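Local coordinates for undecaprenyl-diphosphooligosaccharide--protein glycotransferase (Campylobacter jejuni, PDB 3AAG) that transfers a preassembled heptasaccharide from a lipid donor to asparagine side chains of target proteins, represented here by its C-terminal periplasmic globular domain, at residues A[33-38]-A[151-156]; A[82-87]-A[136-141]; A[16-21]-A[277-282]; A[185-190]-A[247-252]; A[64-69]-A[155-160]. All blocks are in the same frame, centred on the assembly; numbering follows the deposited sequence.

Contact 1 (A[33-38]-A[151-156]); sequences VTWWDY and STVASF
Thr-152 O takes a hydrogen bond from Ser-155 OG at 3.0 Å, and the Trp-35 indole comes up beside it, with CZ2 4.2 Å from that oxygen. Trp-35 carries the whole contact. Val-153 CG2 sits over its five-membered ring in a CH-pi contact, 3.4 Å from the centroid and 6° off the normal, while CG1, anti to the backbone N at chi1 173°, spreads over the benzo side near CE3. Trp-36 CD1 rests above the other face, so the indole is held from both faces. At its edge, CH2 meets Phe-156 CD1 at 3.4 Å, the ring planes standing at an oblique 48°. A tryptophan of the WWDYG motif thus packs on a valine of the probable MI motif; as in related oligosaccharyltransferases, the two probably form the pocket for the +2 Ser/Thr of the sequon. The loop following strand 31-33 is pressed onto helix 150-155, and Ser-66 of helix 63-67 touches both Trp-35 and Phe-156.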
# COMPACT_ATOMS: atom_id res chain seq x y z
N VAL A 33 5.90 4.00 -9.11
CA VAL A 33 5.82 4.29 -7.69
C VAL A 33 5.72 2.99 -6.89
O VAL A 33 4.86 2.16 -7.15
CB VAL A 33 4.62 5.20 -7.35
CG1 VAL A 33 4.51 5.39 -5.84
CG2 VAL A 33 4.77 6.54 -8.04
N THR A 34 6.62 2.82 -5.93
CA THR A 34 6.69 1.60 -5.15
C THR A 34 7.69 1.73 -4.02
O THR A 34 8.40 2.72 -3.92
CB THR A 34 7.07 0.39 -6.03
OG1 THR A 34 6.47 -0.80 -5.51
CG2 THR A 34 8.58 0.22 -6.08
N TRP A 35 7.76 0.71 -3.16
CA TRP A 35 8.66 0.73 -2.02
C TRP A 35 10.10 0.54 -2.48
O TRP A 35 10.35 -0.07 -3.52
CB TRP A 35 8.27 -0.35 -1.02
CG TRP A 35 8.83 -0.13 0.34
CD1 TRP A 35 9.55 -1.02 1.08
CD2 TRP A 35 8.73 1.06 1.12
NE1 TRP A 35 9.90 -0.45 2.28
CE2 TRP A 35 9.41 0.82 2.33
CE3 TRP A 35 8.13 2.31 0.92
CZ2 TRP A 35 9.50 1.79 3.33
CZ3 TRP A 35 8.22 3.26 1.92
CH2 TRP A 35 8.91 2.99 3.11
N TRP A 36 11.05 1.05 -1.71
CA TRP A 36 12.44 1.12 -2.16
C TRP A 36 13.11 -0.24 -2.30
O TRP A 36 14.07 -0.40 -3.06
CB TRP A 36 13.27 2.04 -1.26
CG TRP A 36 13.55 1.48 0.10
CD1 TRP A 36 12.86 1.75 1.25
CD2 TRP A 36 14.59 0.57 0.46
NE1 TRP A 36 13.41 1.05 2.30
CE2 TRP A 36 14.48 0.32 1.84
CE3 TRP A 36 15.62 -0.07 -0.26
CZ2 TRP A 36 15.34 -0.53 2.52
CZ3 TRP A 36 16.47 -0.92 0.43
CH2 TRP A 36 16.33 -1.14 1.80
N ASP A 37 12.62 -1.23 -1.55
CA ASP A 37 13.14 -2.59 -1.64
C ASP A 37 13.04 -3.14 -3.06
O ASP A 37 13.72 -4.10 -3.40
CB ASP A 37 12.39 -3.51 -0.67
CG ASP A 37 12.86 -3.34 0.76
OD1 ASP A 37 12.76 -4.32 1.54
OD2 ASP A 37 13.31 -2.24 1.12
N TYR A 38 12.18 -2.53 -3.87
CA TYR A 38 11.98 -3.01 -5.24
C TYR A 38 12.49 -1.98 -6.24
O TYR A 38 12.39 -2.18 -7.45
CB TYR A 38 10.50 -3.31 -5.48
CG TYR A 38 9.81 -3.92 -4.27
CD1 TYR A 38 10.29 -5.08 -3.68
CD2 TYR A 38 8.68 -3.32 -3.72
CE1 TYR A 38 9.66 -5.63 -2.58
CE2 TYR A 38 8.05 -3.87 -2.62
CZ TYR A 38 8.54 -5.02 -2.06
OH TYR A 38 7.91 -5.57 -0.96
N SER A 151 3.78 -2.73 7.26
CA SER A 151 3.80 -2.00 8.51
C SER A 151 4.87 -0.92 8.49
O SER A 151 4.63 0.23 8.86
CB SER A 151 4.03 -2.95 9.69
OG SER A 151 3.71 -2.32 10.91
N THR A 152 6.07 -1.30 8.05
CA THR A 152 7.18 -0.37 7.95
C THR A 152 6.96 0.63 6.82
O THR A 152 7.31 1.80 6.94
CB THR A 152 8.51 -1.09 7.72
OG1 THR A 152 8.91 -1.76 8.92
CG2 THR A 152 9.59 -0.11 7.31
N VAL A 153 6.37 0.17 5.73
CA VAL A 153 6.06 1.04 4.60
C VAL A 153 5.17 2.20 5.05
O VAL A 153 5.49 3.36 4.82
CB VAL A 153 5.38 0.27 3.46
CG1 VAL A 153 4.91 1.24 2.38
CG2 VAL A 153 6.33 -0.76 2.87
N ALA A 154 4.05 1.86 5.68
CA ALA A 154 3.05 2.86 6.06
C ALA A 154 3.56 3.81 7.13
O ALA A 154 3.11 4.95 7.22
CB ALA A 154 1.77 2.18 6.52
N SER A 155 4.49 3.34 7.95
CA SER A 155 5.04 4.16 9.02
C SER A 155 5.63 5.46 8.47
O SER A 155 5.68 6.48 9.16
CB SER A 155 6.09 3.39 9.82
OG SER A 155 7.39 3.58 9.31
N PHE A 156 6.07 5.42 7.22
CA PHE A 156 6.75 6.56 6.62
C PHE A 156 5.78 7.57 6.02
O PHE A 156 6.19 8.66 5.62
CB PHE A 156 7.76 6.10 5.56
CG PHE A 156 9.01 5.52 6.14
CD1 PHE A 156 9.14 4.15 6.33
CD2 PHE A 156 10.07 6.34 6.51
CE1 PHE A 156 10.30 3.62 6.86
CE2 PHE A 156 11.22 5.82 7.04
CZ PHE A 156 11.34 4.45 7.22

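Contact 2 (A[82-87]-A[136-141]); sequences LSVEYT and RDIYLY
The guanidinium of Arg-136 has Glu-85 OE1 at its edge, near its plane, as modelled, though OE1 is not securely placed. NH1 and OE1 are 4.3 Å apart, beyond a salt bridge. The firmer partners lie outside: Glu-85 OE2 pairs with Arg-81 and also bonds Thr-135 N, while Arg-136 gives NE to Glu-29 O and NH2 to Glu-88. The rest of the contact is apolar. Val-84 points from the helix 73-87 at strand 138-140 and meets Ile-138 tip to tip, CG2 to CD1 at 3.3 Å. Ile-138 reaches that far because its chain is extended at chi2, -178°. The other valine methyl, CG1, lies 3.7 Å from Arg-136 CD, so the aliphatic part of the arginine continues the apolar patch. Glu-29 and Thr-135 bind the calcium ion, and the Arg-136 side chain is about 5 Å from it. The Glu-88 carboxylate probably offsets the positive charge of Arg-136 close to the cation, and buried Val-84 and Ile-138 pack beside this charged end.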
# COMPACT_ATOMS: atom_id res chain seq x y z
N LEU A 82 1.74 14.29 -8.02
CA LEU A 82 2.48 15.42 -7.45
C LEU A 82 3.94 15.07 -7.20
O LEU A 82 4.84 15.77 -7.66
CB LEU A 82 1.82 15.90 -6.16
CG LEU A 82 0.48 16.62 -6.30
CD1 LEU A 82 0.13 17.38 -5.03
CD2 LEU A 82 0.49 17.56 -7.50
N SER A 83 4.18 13.97 -6.48
CA SER A 83 5.54 13.60 -6.11
C SER A 83 6.40 13.34 -7.34
O SER A 83 7.56 13.76 -7.40
CB SER A 83 5.52 12.37 -5.20
OG SER A 83 5.04 11.23 -5.90
N VAL A 84 5.83 12.65 -8.32
CA VAL A 84 6.54 12.37 -9.57
C VAL A 84 6.89 13.66 -10.29
O VAL A 84 8.02 13.85 -10.74
CB VAL A 84 5.71 11.49 -10.51
CG1 VAL A 84 6.32 11.48 -11.90
CG2 VAL A 84 5.61 10.08 -9.95
N GLU A 85 5.92 14.56 -10.42
CA GLU A 85 6.10 15.78 -11.19
C GLU A 85 7.09 16.72 -10.51
O GLU A 85 7.84 17.44 -11.19
CB GLU A 85 4.76 16.48 -11.42
CG GLU A 85 3.82 15.73 -12.35
CD GLU A 85 4.44 15.42 -13.70
OE1 GLU A 85 5.57 15.87 -13.96
OE2 GLU A 85 3.79 14.71 -14.50
N TYR A 86 7.10 16.72 -9.18
CA TYR A 86 7.92 17.65 -8.42
C TYR A 86 9.34 17.12 -8.22
O TYR A 86 10.28 17.90 -8.11
CB TYR A 86 7.28 17.97 -7.07
CG TYR A 86 6.27 19.09 -7.14
CD1 TYR A 86 4.98 18.86 -7.61
CD2 TYR A 86 6.60 20.38 -6.75
CE1 TYR A 86 4.05 19.88 -7.67
CE2 TYR A 86 5.68 21.41 -6.81
CZ TYR A 86 4.41 21.15 -7.27
OH TYR A 86 3.48 22.17 -7.34
N THR A 87 9.48 15.80 -8.17
CA THR A 87 10.80 15.19 -8.15
C THR A 87 11.51 15.42 -9.48
O THR A 87 12.65 15.88 -9.51
CB THR A 87 10.72 13.68 -7.86
OG1 THR A 87 10.45 13.47 -6.47
CG2 THR A 87 12.04 13.01 -8.22
N ARG A 136 4.51 12.71 -18.07
CA ARG A 136 4.92 11.32 -18.18
C ARG A 136 3.88 10.38 -17.59
O ARG A 136 3.03 10.81 -16.81
CB ARG A 136 6.27 11.11 -17.49
CG ARG A 136 6.32 11.67 -16.08
CD ARG A 136 7.60 11.26 -15.37
NE ARG A 136 8.77 11.48 -16.22
CZ ARG A 136 9.15 12.67 -16.68
NH1 ARG A 136 8.44 13.75 -16.37
NH2 ARG A 136 10.22 12.78 -17.44
N ASP A 137 3.96 9.11 -17.95
CA ASP A 137 3.09 8.10 -17.36
C ASP A 137 3.59 7.65 -15.99
O ASP A 137 4.78 7.76 -15.69
CB ASP A 137 2.95 6.90 -18.30
CG ASP A 137 1.95 7.14 -19.42
OD1 ASP A 137 1.15 8.09 -19.30
OD2 ASP A 137 1.97 6.38 -20.41
N ILE A 138 2.67 7.16 -15.17
CA ILE A 138 3.01 6.68 -13.83
C ILE A 138 2.32 5.34 -13.57
O ILE A 138 1.17 5.13 -13.94
CB ILE A 138 2.56 7.67 -12.75
CG1 ILE A 138 3.27 9.01 -12.93
CG2 ILE A 138 2.84 7.10 -11.36
CD1 ILE A 138 2.91 10.04 -11.87
N TYR A 139 3.04 4.43 -12.92
CA TYR A 139 2.49 3.13 -12.57
C TYR A 139 2.70 2.82 -11.09
O TYR A 139 3.74 3.14 -10.52
CB TYR A 139 3.12 2.03 -13.42
CG TYR A 139 3.01 2.25 -14.91
CD1 TYR A 139 3.79 3.20 -15.55
CD2 TYR A 139 2.12 1.51 -15.67
CE1 TYR A 139 3.69 3.40 -16.91
CE2 TYR A 139 2.01 1.71 -17.03
CZ TYR A 139 2.79 2.66 -17.64
OH TYR A 139 2.68 2.85 -19.00
N LEU A 140 1.70 2.20 -10.47
CA LEU A 140 1.86 1.64 -9.14
C LEU A 140 2.22 0.16 -9.22
O LEU A 140 1.58 -0.60 -9.95
CB LEU A 140 0.57 1.81 -8.33
CG LEU A 140 0.32 3.20 -7.75
CD1 LEU A 140 0.19 4.22 -8.87
CD2 LEU A 140 -0.94 3.18 -6.89
N TYR A 141 3.24 -0.23 -8.47
CA TYR A 141 3.62 -1.63 -8.35
C TYR A 141 3.37 -2.11 -6.92
O TYR A 141 3.94 -1.57 -5.97
CB TYR A 141 5.09 -1.82 -8.73
CG TYR A 141 5.58 -3.24 -8.64
CD1 TYR A 141 5.01 -4.24 -9.42
CD2 TYR A 141 6.62 -3.59 -7.78
CE1 TYR A 141 5.47 -5.54 -9.35
CE2 TYR A 141 7.07 -4.89 -7.70
CZ TYR A 141 6.50 -5.86 -8.49
OH TYR A 141 6.95 -7.16 -8.41

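Contact 3 (A[16-21]-A[277-282]); sequences ASLLNQ and LVINSR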
# COMPACT_ATOMS: atom_id res chain seq x y z
N ALA A 16 10.70 -10.99 -12.62
CA ALA A 16 11.40 -10.55 -13.82
C ALA A 16 10.45 -10.51 -15.02
O ALA A 16 10.47 -9.56 -15.81
CB ALA A 16 12.58 -11.47 -14.11
N SER A 17 9.61 -11.52 -15.14
CA SER A 17 8.68 -11.61 -16.26
C SER A 17 7.67 -10.47 -16.22
O SER A 17 7.43 -9.80 -17.22
CB SER A 17 7.96 -12.95 -16.26
OG SER A 17 8.83 -13.99 -15.86
N LEU A 18 7.09 -10.24 -15.05
CA LEU A 18 6.07 -9.22 -14.89
C LEU A 18 6.65 -7.82 -15.10
O LEU A 18 6.01 -6.96 -15.72
CB LEU A 18 5.42 -9.32 -13.50
CG LEU A 18 4.41 -8.23 -13.14
CD1 LEU A 18 3.39 -8.78 -12.16
CD2 LEU A 18 5.11 -7.02 -12.56
N LEU A 19 7.85 -7.59 -14.60
CA LEU A 19 8.51 -6.30 -14.75
C LEU A 19 9.12 -6.13 -16.14
O LEU A 19 9.35 -5.01 -16.59
CB LEU A 19 9.58 -6.11 -13.67
CG LEU A 19 9.02 -5.93 -12.26
CD1 LEU A 19 10.15 -5.81 -11.24
CD2 LEU A 19 8.10 -4.73 -12.20
N ASN A 20 9.37 -7.25 -16.81
CA ASN A 20 9.75 -7.22 -18.22
C ASN A 20 8.54 -6.93 -19.11
O ASN A 20 8.66 -6.30 -20.16
CB ASN A 20 10.39 -8.54 -18.63
CG ASN A 20 10.79 -8.57 -20.09
OD1 ASN A 20 10.10 -9.16 -20.93
ND2 ASN A 20 11.91 -7.92 -20.41
N GLN A 21 7.38 -7.41 -18.67
CA GLN A 21 6.12 -6.98 -19.25
C GLN A 21 5.95 -5.48 -19.09
O GLN A 21 5.44 -4.79 -19.97
CB GLN A 21 4.96 -7.72 -18.58
CG GLN A 21 3.67 -7.70 -19.36
CD GLN A 21 2.67 -8.71 -18.84
OE1 GLN A 21 3.05 -9.73 -18.25
NE2 GLN A 21 1.39 -8.44 -19.05
N LEU A 277 -5.87 -1.18 -14.49
CA LEU A 277 -5.15 -2.41 -14.17
C LEU A 277 -4.46 -2.96 -15.41
O LEU A 277 -5.11 -3.57 -16.26
CB LEU A 277 -6.11 -3.45 -13.60
CG LEU A 277 -5.65 -4.23 -12.36
CD1 LEU A 277 -6.35 -5.57 -12.29
CD2 LEU A 277 -4.14 -4.41 -12.35
N VAL A 278 -3.15 -2.75 -15.52
CA VAL A 278 -2.42 -3.12 -16.72
C VAL A 278 -1.64 -4.42 -16.53
O VAL A 278 -1.11 -4.98 -17.49
CB VAL A 278 -1.46 -2.01 -17.17
CG1 VAL A 278 -2.23 -0.73 -17.44
CG2 VAL A 278 -0.38 -1.78 -16.11
N ILE A 279 -1.58 -4.91 -15.30
CA ILE A 279 -0.95 -6.19 -15.01
C ILE A 279 -1.55 -6.83 -13.77
O ILE A 279 -1.34 -6.37 -12.65
CB ILE A 279 0.57 -6.03 -14.80
CG1 ILE A 279 1.24 -5.48 -16.06
CG2 ILE A 279 1.19 -7.37 -14.42
CD1 ILE A 279 2.73 -5.27 -15.91
N ASN A 280 -2.29 -7.91 -13.97
CA ASN A 280 -2.83 -8.68 -12.86
C ASN A 280 -2.06 -9.98 -12.65
O ASN A 280 -1.82 -10.73 -13.60
CB ASN A 280 -4.31 -8.97 -13.06
CG ASN A 280 -5.05 -9.18 -11.75
OD1 ASN A 280 -4.46 -9.07 -10.67
ND2 ASN A 280 -6.34 -9.49 -11.83
N SER A 281 -1.69 -10.26 -11.41
CA SER A 281 -0.94 -11.46 -11.09
C SER A 281 -1.22 -11.93 -9.67
O SER A 281 -1.66 -11.15 -8.83
CB SER A 281 0.56 -11.22 -11.28
OG SER A 281 1.33 -12.24 -10.67
N ARG A 282 -0.97 -13.21 -9.41
CA ARG A 282 -1.03 -13.74 -8.05
C ARG A 282 -0.00 -13.04 -7.17
O ARG A 282 -0.21 -12.86 -5.97
CB ARG A 282 -0.80 -15.25 -8.05
CG ARG A 282 -0.96 -15.90 -6.68
CD ARG A 282 -2.41 -15.84 -6.20
NE ARG A 282 -2.52 -15.98 -4.75
CZ ARG A 282 -3.67 -15.97 -4.09
NH1 ARG A 282 -4.82 -15.83 -4.74
NH2 ARG A 282 -3.68 -16.10 -2.77
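Leu-18 and Ile-279 make the central touch, CD1 of the leucine against CG2 of the isoleucine at 3.5 Å, with Leu-18 CG only slightly farther from the same methyl. The two side chains cross obliquely. The other arm of Ile-279 points at the helix backbone, its CD1 lying 3.7 Å from Leu-18 O. Leu-18 CD1 also meets Ser-281 CB at 3.8 Å, two residues further along the loop, so one leucine methyl touches two side chains of segment 277-282. One helical turn on, Gln-21, exposed to solvent, brings NE2 to 4.2 Å from Ile-279 CG1. This is packing of the short N-terminal helix 15-21 against a loop near the C-terminus, which brings the two ends of the periplasmic domain together. Leu-18 gets its direction from chi1, 175°, which sends CG anti to the backbone N and out from the helix. A second layer holds both partners: Leu-18 also touches Tyr-141, and Ile-279 rests on Val-286, with backbone bonds tying Val-278 and Ile-279 to that residue. Ser-281 OG turns to bond Asp-283 N, while Leu-19 packs on Val-42 and Tyr-45 of helix 39-46.

Contact 4 (A[185-190]-A[247-252]); sequences IYLSNG and AQFILM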
# COMPACT_ATOMS: atom_id res chain seq x y z
N ILE A 185 -6.73 -20.33 17.31
CA ILE A 185 -5.55 -20.41 16.45
C ILE A 185 -4.38 -19.64 17.04
O ILE A 185 -4.46 -18.42 17.23
CB ILE A 185 -5.85 -19.88 15.04
CG1 ILE A 185 -7.18 -20.44 14.53
CG2 ILE A 185 -4.72 -20.24 14.09
CD1 ILE A 185 -7.63 -19.85 13.21
N TYR A 186 -3.29 -20.34 17.31
CA TYR A 186 -2.08 -19.71 17.84
C TYR A 186 -1.31 -18.99 16.74
O TYR A 186 -0.41 -19.57 16.13
CB TYR A 186 -1.19 -20.75 18.52
CG TYR A 186 -1.80 -21.28 19.68
N LEU A 187 -1.66 -17.74 16.50
CA LEU A 187 -1.02 -16.95 15.45
C LEU A 187 0.41 -16.58 15.82
O LEU A 187 0.76 -16.51 16.99
CB LEU A 187 -1.83 -15.68 15.16
CG LEU A 187 -3.11 -15.88 14.34
CD1 LEU A 187 -3.81 -14.54 14.12
CD2 LEU A 187 -2.80 -16.54 13.01
N SER A 188 1.24 -16.35 14.80
CA SER A 188 2.67 -16.17 15.00
C SER A 188 2.99 -14.81 15.62
O SER A 188 4.09 -14.59 16.12
CB SER A 188 3.42 -16.32 13.67
OG SER A 188 2.97 -15.37 12.72
N ASN A 189 2.01 -13.90 15.59
CA ASN A 189 2.20 -12.56 16.14
C ASN A 189 1.77 -12.48 17.60
O ASN A 189 1.43 -11.40 18.09
CB ASN A 189 1.44 -11.53 15.30
CG ASN A 189 -0.03 -11.87 15.14
OD1 ASN A 189 -0.41 -13.04 15.18
ND2 ASN A 189 -0.86 -10.85 14.96
N GLY A 190 1.79 -13.61 18.29
CA GLY A 190 1.44 -13.66 19.70
C GLY A 190 -0.05 -13.55 19.94
O GLY A 190 -0.50 -13.45 21.08
N ALA A 247 2.75 -15.27 5.78
CA ALA A 247 1.65 -14.33 5.61
C ALA A 247 0.35 -15.06 5.30
O ALA A 247 -0.12 -15.06 4.16
CB ALA A 247 1.97 -13.33 4.51
N GLN A 248 -0.24 -15.67 6.32
CA GLN A 248 -1.51 -16.37 6.17
C GLN A 248 -2.66 -15.52 6.69
O GLN A 248 -3.80 -15.64 6.24
CB GLN A 248 -1.47 -17.71 6.90
CG GLN A 248 -0.55 -18.74 6.25
CD GLN A 248 -1.24 -19.52 5.16
OE1 GLN A 248 -2.38 -19.96 5.32
NE2 GLN A 248 -0.56 -19.69 4.03
N PHE A 249 -2.36 -14.66 7.66
CA PHE A 249 -3.37 -13.80 8.27
C PHE A 249 -2.88 -12.36 8.38
O PHE A 249 -1.68 -12.11 8.45
CB PHE A 249 -3.76 -14.33 9.65
CG PHE A 249 -4.77 -15.44 9.61
CD1 PHE A 249 -6.09 -15.17 9.28
CD2 PHE A 249 -4.41 -16.74 9.89
CE1 PHE A 249 -7.03 -16.18 9.24
CE2 PHE A 249 -5.35 -17.76 9.85
CZ PHE A 249 -6.66 -17.48 9.53
N ILE A 250 -3.82 -11.42 8.41
CA ILE A 250 -3.48 -10.01 8.62
C ILE A 250 -4.47 -9.34 9.57
O ILE A 250 -5.67 -9.29 9.30
CB ILE A 250 -3.45 -9.22 7.30
CG1 ILE A 250 -2.65 -9.98 6.24
CG2 ILE A 250 -2.85 -7.84 7.52
CD1 ILE A 250 -2.77 -9.39 4.85
N LEU A 251 -3.95 -8.80 10.66
CA LEU A 251 -4.75 -8.00 11.59
C LEU A 251 -4.45 -6.52 11.42
O LEU A 251 -3.32 -6.08 11.62
CB LEU A 251 -4.48 -8.44 13.03
CG LEU A 251 -5.45 -7.92 14.10
CD1 LEU A 251 -6.83 -8.53 13.91
CD2 LEU A 251 -4.91 -8.21 15.49
N MSE A 252 -5.47 -5.75 11.05
CA MSE A 252 -5.28 -4.35 10.68
C MSE A 252 -6.41 -3.46 11.20
O MSE A 252 -7.52 -3.93 11.44
CB MSE A 252 -5.17 -4.21 9.16
CG MSE A 252 -6.45 -4.55 8.43
SE MSE A 252 -6.33 -4.23 6.52
CE MSE A 252 -5.35 -5.85 6.01
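Apolar contact comes first: Leu-187 brings CD2 obliquely against the Phe-249 ring, 3.5 Å from CD2 of the phenylalanine and 4.1 Å from its CG. The side chains meet at about a right angle. Ile-185, two residues back on strand 184-187, adds a looser touch, its CD1 4.5 Å from Phe-249 CZ. Both come from the same side of the ring plane, Leu-187 near the CB end and Ile-185 near CZ. Phe-249 leans this way because chi1, -82°, sets CG anti to its own carbonyl carbon. Aromatic neighbours complete its surroundings: Tyr-238, with planes at about 20°, and Phe-197, at about 70°.

Polar contacts lie around the cluster, not in it. A type I beta turn spans Leu-187 to Gly-190, closed by a weak bond from Gly-190 N to Leu-187 O at 3.3 Å; Gly-190 has a positive phi, which suits glycine. Ser-188 OG bonds Tyr-176 N on strand 172-179, and Asn-189 ND2 makes a weak bond to Ser-173 OG.

That strand lies between the two segments in the sheet, so the side chains meet across it. Opposite its Ala-175, Gln-248 and Phe-249 form a classic beta bulge. The cluster is buried packing on one face of the mixed sheet, consistent with the core of the C-terminal beta-barrel domain.

Contact 5 (A[64-69]-A[155-160]); sequences FPSFAL and SFSFIN
Ser-66 and Phe-67, at the end of helix 63-67, face a type I beta turn from Ser-155 to Phe-158, following helix 150-155. The turn is closed by a weak bond from Phe-158 N to Ser-155 O. Along the helix, Phe-64 comes first: its O accepts from Ala-68 N at 3.2 Å, and its ring packs on Met-79 and Ser-83 of helix 73-87. Pro-65 rests on Val-52. Ser-66 is the first to touch the other segment. With OG anti to its backbone N, chi1 156°, the hydroxyl points into the turn and bonds the O of Val-153, the last residue of the probable MI motif. OG also lies 2.7 Å from Ser-157 N, but at a poor angle, so that pair is close without being a bond. Ser-66 CB meanwhile packs on Phe-156 CB at 3.8 Å, while the Phe-156 ring leads away.

Phe-67 follows and presents its backbone: its CA is 3.9 Å from Ser-157 CB, and Ser-157 O lies at the edge of the phenylalanine ring, near its plane. Ser-157 CB points toward helix 63-67, and its OG bonds Ala-154 O. Beyond this the helix unwinds, Ala-68 being the first residue to leave helical angles. Leu-69 N then bonds Ser-66 O at 3.1 Å, and that same carbonyl oxygen also pairs with Ser-70 OG.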
# COMPACT_ATOMS: atom_id res chain seq x y z
N PHE A 64 6.92 9.62 0.12
CA PHE A 64 6.06 9.79 -1.05
C PHE A 64 5.53 8.47 -1.59
O PHE A 64 4.33 8.34 -1.84
CB PHE A 64 6.80 10.56 -2.15
CG PHE A 64 7.07 12.00 -1.81
CD1 PHE A 64 8.35 12.43 -1.54
CD2 PHE A 64 6.03 12.91 -1.75
CE1 PHE A 64 8.60 13.75 -1.22
CE2 PHE A 64 6.27 14.23 -1.43
CZ PHE A 64 7.55 14.65 -1.17
N PRO A 65 6.42 7.49 -1.77
CA PRO A 65 5.96 6.15 -2.13
C PRO A 65 5.00 5.64 -1.06
O PRO A 65 3.96 5.07 -1.38
CB PRO A 65 7.24 5.31 -2.12
CG PRO A 65 8.35 6.30 -2.26
CD PRO A 65 7.88 7.54 -1.58
N SER A 66 5.36 5.86 0.20
CA SER A 66 4.59 5.37 1.33
C SER A 66 3.19 5.97 1.34
O SER A 66 2.21 5.27 1.55
CB SER A 66 5.31 5.67 2.64
OG SER A 66 4.41 5.71 3.73
N PHE A 67 3.12 7.28 1.12
CA PHE A 67 1.84 7.98 1.10
C PHE A 67 0.91 7.40 0.04
O PHE A 67 -0.22 7.03 0.33
CB PHE A 67 2.04 9.47 0.87
CG PHE A 67 0.82 10.30 1.16
CD1 PHE A 67 0.61 10.82 2.43
CD2 PHE A 67 -0.12 10.56 0.18
CE1 PHE A 67 -0.51 11.58 2.71
CE2 PHE A 67 -1.24 11.32 0.45
CZ PHE A 67 -1.43 11.83 1.71
N ALA A 68 1.40 7.33 -1.20
CA ALA A 68 0.59 6.84 -2.31
C ALA A 68 0.40 5.33 -2.25
O ALA A 68 -0.11 4.72 -3.20
CB ALA A 68 1.20 7.26 -3.64
N LEU A 69 0.79 4.72 -1.13
CA LEU A 69 0.59 3.29 -0.91
C LEU A 69 -0.23 3.03 0.36
O LEU A 69 -0.82 1.96 0.51
CB LEU A 69 1.93 2.56 -0.81
CG LEU A 69 2.62 2.14 -2.11
CD1 LEU A 69 3.93 1.44 -1.81
CD2 LEU A 69 1.71 1.25 -2.94
N SER A 155 4.49 3.34 7.95
CA SER A 155 5.04 4.16 9.02
C SER A 155 5.63 5.46 8.47
O SER A 155 5.68 6.48 9.16
CB SER A 155 6.09 3.39 9.82
OG SER A 155 7.39 3.58 9.31
N PHE A 156 6.07 5.42 7.22
CA PHE A 156 6.75 6.56 6.62
C PHE A 156 5.78 7.57 6.02
O PHE A 156 6.19 8.66 5.62
CB PHE A 156 7.76 6.10 5.56
CG PHE A 156 9.01 5.52 6.14
CD1 PHE A 156 9.14 4.15 6.33
CD2 PHE A 156 10.07 6.34 6.51
CE1 PHE A 156 10.30 3.62 6.86
CE2 PHE A 156 11.22 5.82 7.04
CZ PHE A 156 11.34 4.45 7.22
N SER A 157 4.50 7.21 5.97
CA SER A 157 3.48 8.15 5.53
C SER A 157 3.04 9.04 6.69
O SER A 157 2.21 9.94 6.52
CB SER A 157 2.28 7.41 4.93
OG SER A 157 1.71 6.51 5.86
N PHE A 158 3.60 8.78 7.87
CA PHE A 158 3.41 9.67 9.02
C PHE A 158 4.60 10.60 9.20
O PHE A 158 5.75 10.16 9.31
CB PHE A 158 3.20 8.85 10.29
CG PHE A 158 1.98 7.97 10.25
CD1 PHE A 158 1.91 6.90 9.37
CD2 PHE A 158 0.91 8.21 11.10
CE1 PHE A 158 0.79 6.09 9.33
CE2 PHE A 158 -0.21 7.40 11.07
CZ PHE A 158 -0.27 6.34 10.18
N ILE A 159 4.33 11.90 9.25
CA ILE A 159 5.36 12.89 9.56
C ILE A 159 5.90 12.70 10.97
O ILE A 159 5.15 12.72 11.95
CB ILE A 159 4.83 14.33 9.40
CG1 ILE A 159 4.49 14.61 7.94
CG2 ILE A 159 5.86 15.33 9.91
CD1 ILE A 159 5.68 14.59 7.01
N ASN A 160 7.21 12.51 11.08
CA ASN A 160 7.86 12.30 12.37
C ASN A 160 9.29 12.85 12.36
O ASN A 160 10.21 12.21 11.85
CB ASN A 160 7.86 10.82 12.73

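How the contacts relate
Contacts 1, 2 and 5 belong to the STT3/PglB core part of the chain and touch one another. Contacts 1 and 5 are closest, with centres 8 Å apart: they share Ser-155 and Phe-156, and Val-153 O bonds Ser-66 OG. Contact 2 is 15 Å from each, centre to centre; the parallel strands 31-33 and 138-140 link it to contact 1 through Val-33 N and Tyr-139 O, and Phe-64 packs on Ser-83. Contact 3 spans the chain ends and encloses all the others in sequence, meeting contact 2 where Tyr-141 touches Leu-18. Contact 4 comes after contacts 1, 2 and 5 along the chain, touching none. The probable sequon-pocket motifs belong to the core, while contact 4 packs in the beta-barrel part, its centre 21 Å from that of contact 1.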